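Local coordinates for protein putative aminooxidase (Propionibacterium acnes, PDB 2BA9) that isomerises a polyunsaturated fatty acid, producing conjugated linoleic acid, probably with its bound FAD as cofactor, and is a member of the flavin-containing amine oxidoreductase family, at residues Leu86-Tyr98 and Ile294-Arg306. Sequence-based numbering, arbitrary orientation.
Sequences LRREFLHEDGEIY and ISGYVPDNMRPER
Glu93 and Asp300 meet where two parallel strands run out into loops. Asp300 OD2 takes two bonds from 86-98. The backbone N of Glu93 reaches its anti lone pair at 2.9 Å. His92 ND1 comes from above the carboxylate plane, 3.0 Å from Asp300 OD2, with that oxygen near the plane of the imidazole. The Tyr98 ring lies over one face of this imidazole.

Two arginines hold the Glu93 carboxylate in different ways. Glu93 CG sits between the backbone N and the carbonyl carbon (chi1 66°), and the chain then runs extended to carry the carboxylate to them. Arg303 NH2 meets Glu93 OE2 edge-on at 2.7 Å, with the two flat groups nearly coplanar. The Arg306 guanidinium instead stacks on the carboxylate, planes 17° apart. The salt bridge from Arg306 NE to Glu93 OE2 is long, 3.6 Å, and rests on charge alone, since no N-H of Arg306 points at OE2. Both positive groups probably offset the nearness of the Glu93 and Asp300 carboxylates. Asn301 OD1 positions Arg306, accepting from both NE and NH2. The Asn301 ND2 group bonds to the Val310 carbonyl.

Further back, strands 88-91 and 295-297 pair in parallel. Glu89 N donates to Ser295 O, Tyr297 N to Glu89 O at 2.9 Å, and Leu91 N to Tyr297 O. On one face, Phe90 CE1 packs 3.5 Å from Tyr297 CB, the rings oblique at 43°. Pro299 CG touches both Phe90 CD1 and Tyr98 OH. Arg88 CB and CG approach Tyr297 CD2 and CE2 obliquely. On the other face, Ile294 CG2 lies 3.4 Å from Glu89 CD. A water joins Glu89 OE2 to Ile294 O.

Strand 295-297 also pairs with 310-315. Strand 88-91 pairs antiparallel with the short, weakly bonded 97-98, the two joined by a type I turn from His92 to Gly95. The contact is thus a parallel strand pair near one edge of the mixed sheet, extended by a salt-bridge network between the following loops.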
loop_
_atom_site.group_PDB
_atom_site.type_symbol
_atom_site.label_atom_id
_atom_site.label_comp_id
_atom_site.label_asym_id
_atom_site.label_seq_id
_atom_site.Cartn_x
_atom_site.Cartn_y
_atom_site.Cartn_z
ATOM N N LEU A 86 -19.404 1.374 -0.145
ATOM C CA LEU A 86 -18.884 0.027 0.074
ATOM C C LEU A 86 -19.734 -0.731 1.091
ATOM O O LEU A 86 -20.203 -0.172 2.061
ATOM C CB LEU A 86 -17.437 0.096 0.552
ATOM C CG LEU A 86 -16.460 0.377 -0.588
ATOM C CD1 LEU A 86 -15.173 0.894 -0.037
ATOM C CD2 LEU A 86 -16.246 -0.869 -1.443
ATOM N N ARG A 87 -19.965 -2.008 0.827
ATOM C CA ARG A 87 -20.564 -2.896 1.819
ATOM C C ARG A 87 -20.158 -4.322 1.524
ATOM O O ARG A 87 -19.748 -4.637 0.409
ATOM C CB ARG A 87 -22.098 -2.726 1.957
ATOM C CG ARG A 87 -22.820 -1.731 1.004
ATOM C CD ARG A 87 -23.985 -0.932 1.664
ATOM N NE ARG A 87 -24.696 -1.599 2.763
ATOM C CZ ARG A 87 -25.722 -1.069 3.444
ATOM N NH1 ARG A 87 -26.194 0.147 3.143
ATOM N NH2 ARG A 87 -26.291 -1.764 4.433
ATOM N N ARG A 88 -20.253 -5.175 2.534
ATOM C CA ARG A 88 -19.638 -6.492 2.462
ATOM C C ARG A 88 -20.431 -7.544 3.223
ATOM O O ARG A 88 -21.263 -7.240 4.070
ATOM C CB ARG A 88 -18.174 -6.442 2.959
ATOM C CG ARG A 88 -17.957 -6.405 4.485
ATOM C CD ARG A 88 -18.573 -5.176 5.182
ATOM N NE ARG A 88 -18.336 -5.220 6.626
ATOM C CZ ARG A 88 -19.057 -5.936 7.489
ATOM N NH1 ARG A 88 -18.749 -5.908 8.783
ATOM N NH2 ARG A 88 -20.084 -6.686 7.075
ATOM N N GLU A 89 -20.169 -8.790 2.883
ATOM C CA GLU A 89 -20.609 -9.916 3.689
ATOM C C GLU A 89 -19.398 -10.815 3.970
ATOM O O GLU A 89 -18.295 -10.587 3.451
ATOM C CB GLU A 89 -21.729 -10.678 2.988
ATOM C CG GLU A 89 -21.273 -11.522 1.809
ATOM C CD GLU A 89 -22.418 -12.011 0.939
ATOM O OE1 GLU A 89 -23.592 -11.891 1.347
ATOM O OE2 GLU A 89 -22.134 -12.516 -0.172
ATOM N N PHE A 90 -19.618 -11.834 4.791
ATOM C CA PHE A 90 -18.562 -12.747 5.177
ATOM C C PHE A 90 -18.922 -14.147 4.771
ATOM O O PHE A 90 -20.047 -14.586 4.983
ATOM C CB PHE A 90 -18.280 -12.649 6.678
ATOM C CG PHE A 90 -17.479 -11.439 7.039
ATOM C CD1 PHE A 90 -16.104 -11.436 6.870
ATOM C CD2 PHE A 90 -18.105 -10.281 7.508
ATOM C CE1 PHE A 90 -15.345 -10.304 7.173
ATOM C CE2 PHE A 90 -17.360 -9.144 7.830
ATOM C CZ PHE A 90 -15.977 -9.153 7.654
ATOM N N LEU A 91 -17.943 -14.820 4.165
ATOM C CA LEU A 91 -18.089 -16.135 3.573
ATOM C C LEU A 91 -17.094 -17.086 4.203
ATOM O O LEU A 91 -15.983 -16.692 4.536
ATOM C CB LEU A 91 -17.757 -16.097 2.074
ATOM C CG LEU A 91 -18.555 -15.168 1.166
ATOM C CD1 LEU A 91 -18.038 -15.316 -0.240
ATOM C CD2 LEU A 91 -20.049 -15.469 1.270
ATOM N N HIS A 92 -17.499 -18.339 4.338
ATOM C CA HIS A 92 -16.581 -19.414 4.673
ATOM C C HIS A 92 -15.913 -19.876 3.385
ATOM O O HIS A 92 -16.311 -19.503 2.280
ATOM C CB HIS A 92 -17.308 -20.567 5.385
ATOM C CG HIS A 92 -17.634 -20.277 6.817
ATOM N ND1 HIS A 92 -16.662 -20.082 7.773
ATOM C CD2 HIS A 92 -18.820 -20.170 7.460
ATOM C CE1 HIS A 92 -17.235 -19.848 8.939
ATOM N NE2 HIS A 92 -18.545 -19.889 8.777
ATOM N N GLU A 93 -14.875 -20.685 3.528
ATOM C CA GLU A 93 -14.134 -21.139 2.368
ATOM C C GLU A 93 -14.965 -22.004 1.421
ATOM O O GLU A 93 -14.563 -22.196 0.275
ATOM C CB GLU A 93 -12.882 -21.892 2.788
ATOM C CG GLU A 93 -13.124 -23.196 3.510
ATOM C CD GLU A 93 -11.833 -23.760 4.003
ATOM O OE1 GLU A 93 -11.529 -24.920 3.697
ATOM O OE2 GLU A 93 -11.097 -23.006 4.660
ATOM N N ASP A 94 -16.101 -22.515 1.901
ATOM C CA ASP A 94 -17.042 -23.274 1.067
ATOM C C ASP A 94 -18.182 -22.423 0.495
ATOM O O ASP A 94 -19.120 -22.957 -0.104
ATOM C CB ASP A 94 -17.638 -24.438 1.870
ATOM C CG ASP A 94 -18.616 -23.976 2.946
ATOM O OD1 ASP A 94 -18.874 -22.750 3.047
ATOM O OD2 ASP A 94 -19.116 -24.848 3.701
ATOM N N GLY A 95 -18.128 -21.110 0.695
ATOM C CA GLY A 95 -19.143 -20.214 0.138
ATOM C C GLY A 95 -20.346 -19.907 1.021
ATOM O O GLY A 95 -21.222 -19.133 0.615
ATOM N N GLU A 96 -20.379 -20.482 2.222
ATOM C CA GLU A 96 -21.444 -20.204 3.187
ATOM C C GLU A 96 -21.336 -18.788 3.784
ATOM O O GLU A 96 -20.290 -18.384 4.305
ATOM C CB GLU A 96 -21.414 -21.239 4.297
ATOM C CG GLU A 96 -22.673 -21.279 5.143
ATOM C CD GLU A 96 -22.509 -22.176 6.321
ATOM O OE1 GLU A 96 -21.626 -21.887 7.167
ATOM O OE2 GLU A 96 -23.232 -23.185 6.375
ATOM N N ILE A 97 -22.427 -18.042 3.670
ATOM C CA ILE A 97 -22.545 -16.712 4.251
ATOM C C ILE A 97 -22.734 -16.863 5.756
ATOM O O ILE A 97 -23.511 -17.717 6.220
ATOM C CB ILE A 97 -23.758 -15.927 3.660
ATOM C CG1 ILE A 97 -23.556 -15.640 2.168
ATOM C CG2 ILE A 97 -23.984 -14.626 4.412
ATOM C CD1 ILE A 97 -24.863 -15.497 1.371
ATOM N N TYR A 98 -22.006 -16.058 6.517
ATOM C CA TYR A 98 -22.189 -16.004 7.945
ATOM C C TYR A 98 -21.837 -14.631 8.455
ATOM O O TYR A 98 -21.136 -13.875 7.769
ATOM C CB TYR A 98 -21.340 -17.060 8.649
ATOM C CG TYR A 98 -19.844 -16.791 8.701
ATOM C CD1 TYR A 98 -19.206 -16.558 9.909
ATOM C CD2 TYR A 98 -19.067 -16.813 7.543
ATOM C CE1 TYR A 98 -17.834 -16.334 9.970
ATOM C CE2 TYR A 98 -17.704 -16.595 7.594
ATOM C CZ TYR A 98 -17.089 -16.360 8.809
ATOM O OH TYR A 98 -15.723 -16.144 8.852
ATOM N N ILE A 294 -23.331 -7.782 -3.383
ATOM C CA ILE A 294 -22.525 -7.219 -2.306
ATOM C C ILE A 294 -21.095 -7.796 -2.404
ATOM O O ILE A 294 -20.905 -8.859 -2.996
ATOM C CB ILE A 294 -23.164 -7.548 -0.936
ATOM C CG1 ILE A 294 -22.577 -6.661 0.163
ATOM C CG2 ILE A 294 -23.018 -9.053 -0.600
ATOM C CD1 ILE A 294 -23.396 -6.719 1.462
ATOM N N SER A 295 -20.100 -7.090 -1.860
ATOM C CA SER A 295 -18.712 -7.613 -1.815
ATOM C C SER A 295 -18.608 -8.726 -0.762
ATOM O O SER A 295 -19.421 -8.814 0.139
ATOM C CB SER A 295 -17.694 -6.502 -1.517
ATOM O OG SER A 295 -17.621 -5.554 -2.573
ATOM N N GLY A 296 -17.609 -9.582 -0.875
ATOM C CA GLY A 296 -17.460 -10.672 0.089
ATOM C C GLY A 296 -16.044 -10.875 0.582
ATOM O O GLY A 296 -15.102 -10.820 -0.210
ATOM N N TYR A 297 -15.912 -11.109 1.889
ATOM C CA TYR A 297 -14.640 -11.449 2.536
ATOM C C TYR A 297 -14.638 -12.914 2.962
ATOM O O TYR A 297 -15.694 -13.512 3.226
ATOM C CB TYR A 297 -14.395 -10.589 3.779
ATOM C CG TYR A 297 -13.967 -9.159 3.485
ATOM C CD1 TYR A 297 -12.686 -8.708 3.778
ATOM C CD2 TYR A 297 -14.857 -8.263 2.911
ATOM C CE1 TYR A 297 -12.316 -7.379 3.510
ATOM C CE2 TYR A 297 -14.500 -6.964 2.636
ATOM C CZ TYR A 297 -13.228 -6.523 2.928
ATOM O OH TYR A 297 -12.899 -5.212 2.633
ATOM N N VAL A 298 -13.438 -13.483 3.033
ATOM C CA VAL A 298 -13.277 -14.901 3.339
ATOM C C VAL A 298 -12.149 -15.093 4.342
ATOM O O VAL A 298 -11.005 -15.433 3.964
ATOM C CB VAL A 298 -13.058 -15.753 2.068
ATOM C CG1 VAL A 298 -13.289 -17.244 2.358
ATOM C CG2 VAL A 298 -13.987 -15.316 0.968
ATOM N N PRO A 299 -12.454 -14.847 5.634
ATOM C CA PRO A 299 -11.469 -15.054 6.695
ATOM C C PRO A 299 -10.833 -16.430 6.642
ATOM O O PRO A 299 -9.635 -16.551 6.819
ATOM C CB PRO A 299 -12.291 -14.880 7.972
ATOM C CG PRO A 299 -13.404 -13.965 7.561
ATOM C CD PRO A 299 -13.730 -14.315 6.162
ATOM N N ASP A 300 -11.629 -17.458 6.375
ATOM C CA ASP A 300 -11.096 -18.812 6.202
ATOM C C ASP A 300 -9.874 -18.849 5.289
ATOM O O ASP A 300 -8.925 -19.596 5.558
ATOM C CB ASP A 300 -12.168 -19.771 5.646
ATOM C CG ASP A 300 -13.147 -20.234 6.704
ATOM O OD1 ASP A 300 -12.908 -20.020 7.921
ATOM O OD2 ASP A 300 -14.170 -20.824 6.319
ATOM N N ASN A 301 -9.923 -18.055 4.207
ATOM C CA ASN A 301 -8.899 -18.064 3.141
ATOM C C ASN A 301 -7.749 -17.074 3.382
ATOM O O ASN A 301 -6.842 -16.979 2.558
ATOM C CB ASN A 301 -9.533 -17.818 1.760
ATOM C CG ASN A 301 -10.256 -19.048 1.204
ATOM O OD1 ASN A 301 -10.173 -20.144 1.759
ATOM N ND2 ASN A 301 -10.935 -18.874 0.072
ATOM N N MET A 302 -7.785 -16.399 4.536
ATOM C CA MET A 302 -6.712 -15.504 4.998
ATOM C C MET A 302 -5.702 -16.193 5.937
ATOM O O MET A 302 -4.728 -15.577 6.369
ATOM C CB MET A 302 -7.326 -14.314 5.732
ATOM C CG MET A 302 -8.222 -13.455 4.889
ATOM S SD MET A 302 -9.067 -12.232 5.905
ATOM C CE MET A 302 -10.520 -11.853 4.888
ATOM N N ARG A 303 -5.976 -17.448 6.284
ATOM C CA ARG A 303 -5.035 -18.327 6.951
ATOM C C ARG A 303 -3.867 -18.657 6.018
ATOM O O ARG A 303 -4.087 -18.920 4.830
ATOM C CB ARG A 303 -5.702 -19.663 7.259
ATOM C CG ARG A 303 -6.791 -19.628 8.276
ATOM C CD ARG A 303 -7.150 -21.048 8.730
ATOM N NE ARG A 303 -8.207 -21.661 7.916
ATOM C CZ ARG A 303 -8.096 -22.786 7.209
ATOM N NH1 ARG A 303 -6.968 -23.484 7.187
ATOM N NH2 ARG A 303 -9.144 -23.230 6.533
ATOM N N PRO A 304 -2.635 -18.716 6.550
ATOM C CA PRO A 304 -1.454 -19.104 5.759
ATOM C C PRO A 304 -1.613 -20.464 5.080
ATOM O O PRO A 304 -1.106 -20.685 3.985
ATOM C CB PRO A 304 -0.349 -19.160 6.814
ATOM C CG PRO A 304 -0.792 -18.208 7.857
ATOM C CD PRO A 304 -2.264 -18.421 7.942
ATOM N N GLU A 305 -2.343 -21.356 5.747
ATOM C CA GLU A 305 -2.689 -22.670 5.233
ATOM C C GLU A 305 -3.539 -22.580 3.971
ATOM O O GLU A 305 -3.649 -23.553 3.220
ATOM C CB GLU A 305 -3.471 -23.433 6.311
ATOM C CG GLU A 305 -2.649 -23.830 7.533
ATOM C CD GLU A 305 -2.533 -22.773 8.637
ATOM O OE1 GLU A 305 -3.178 -21.698 8.582
ATOM O OE2 GLU A 305 -1.772 -23.043 9.589
ATOM N N ARG A 306 -4.148 -21.418 3.742
ATOM C CA ARG A 306 -4.991 -21.192 2.571
ATOM C C ARG A 306 -4.396 -20.206 1.549
ATOM O O ARG A 306 -5.103 -19.720 0.657
ATOM C CB ARG A 306 -6.375 -20.719 3.038
ATOM C CG ARG A 306 -7.160 -21.766 3.807
ATOM C CD ARG A 306 -7.586 -22.966 2.947
ATOM N NE ARG A 306 -8.667 -22.628 2.023
ATOM C CZ ARG A 306 -9.259 -23.494 1.208
ATOM N NH1 ARG A 306 -8.910 -24.773 1.215
ATOM N NH2 ARG A 306 -10.222 -23.088 0.391
HETATM O O HOH W 1 -18.912 -3.078 -1.987
HETATM O O HOH W 2 -21.346 -11.495 -2.490
HETATM O O HOH W 3 -12.249 -21.463 -0.982
HETATM O O HOH W 4 -9.558 -26.215 4.813
#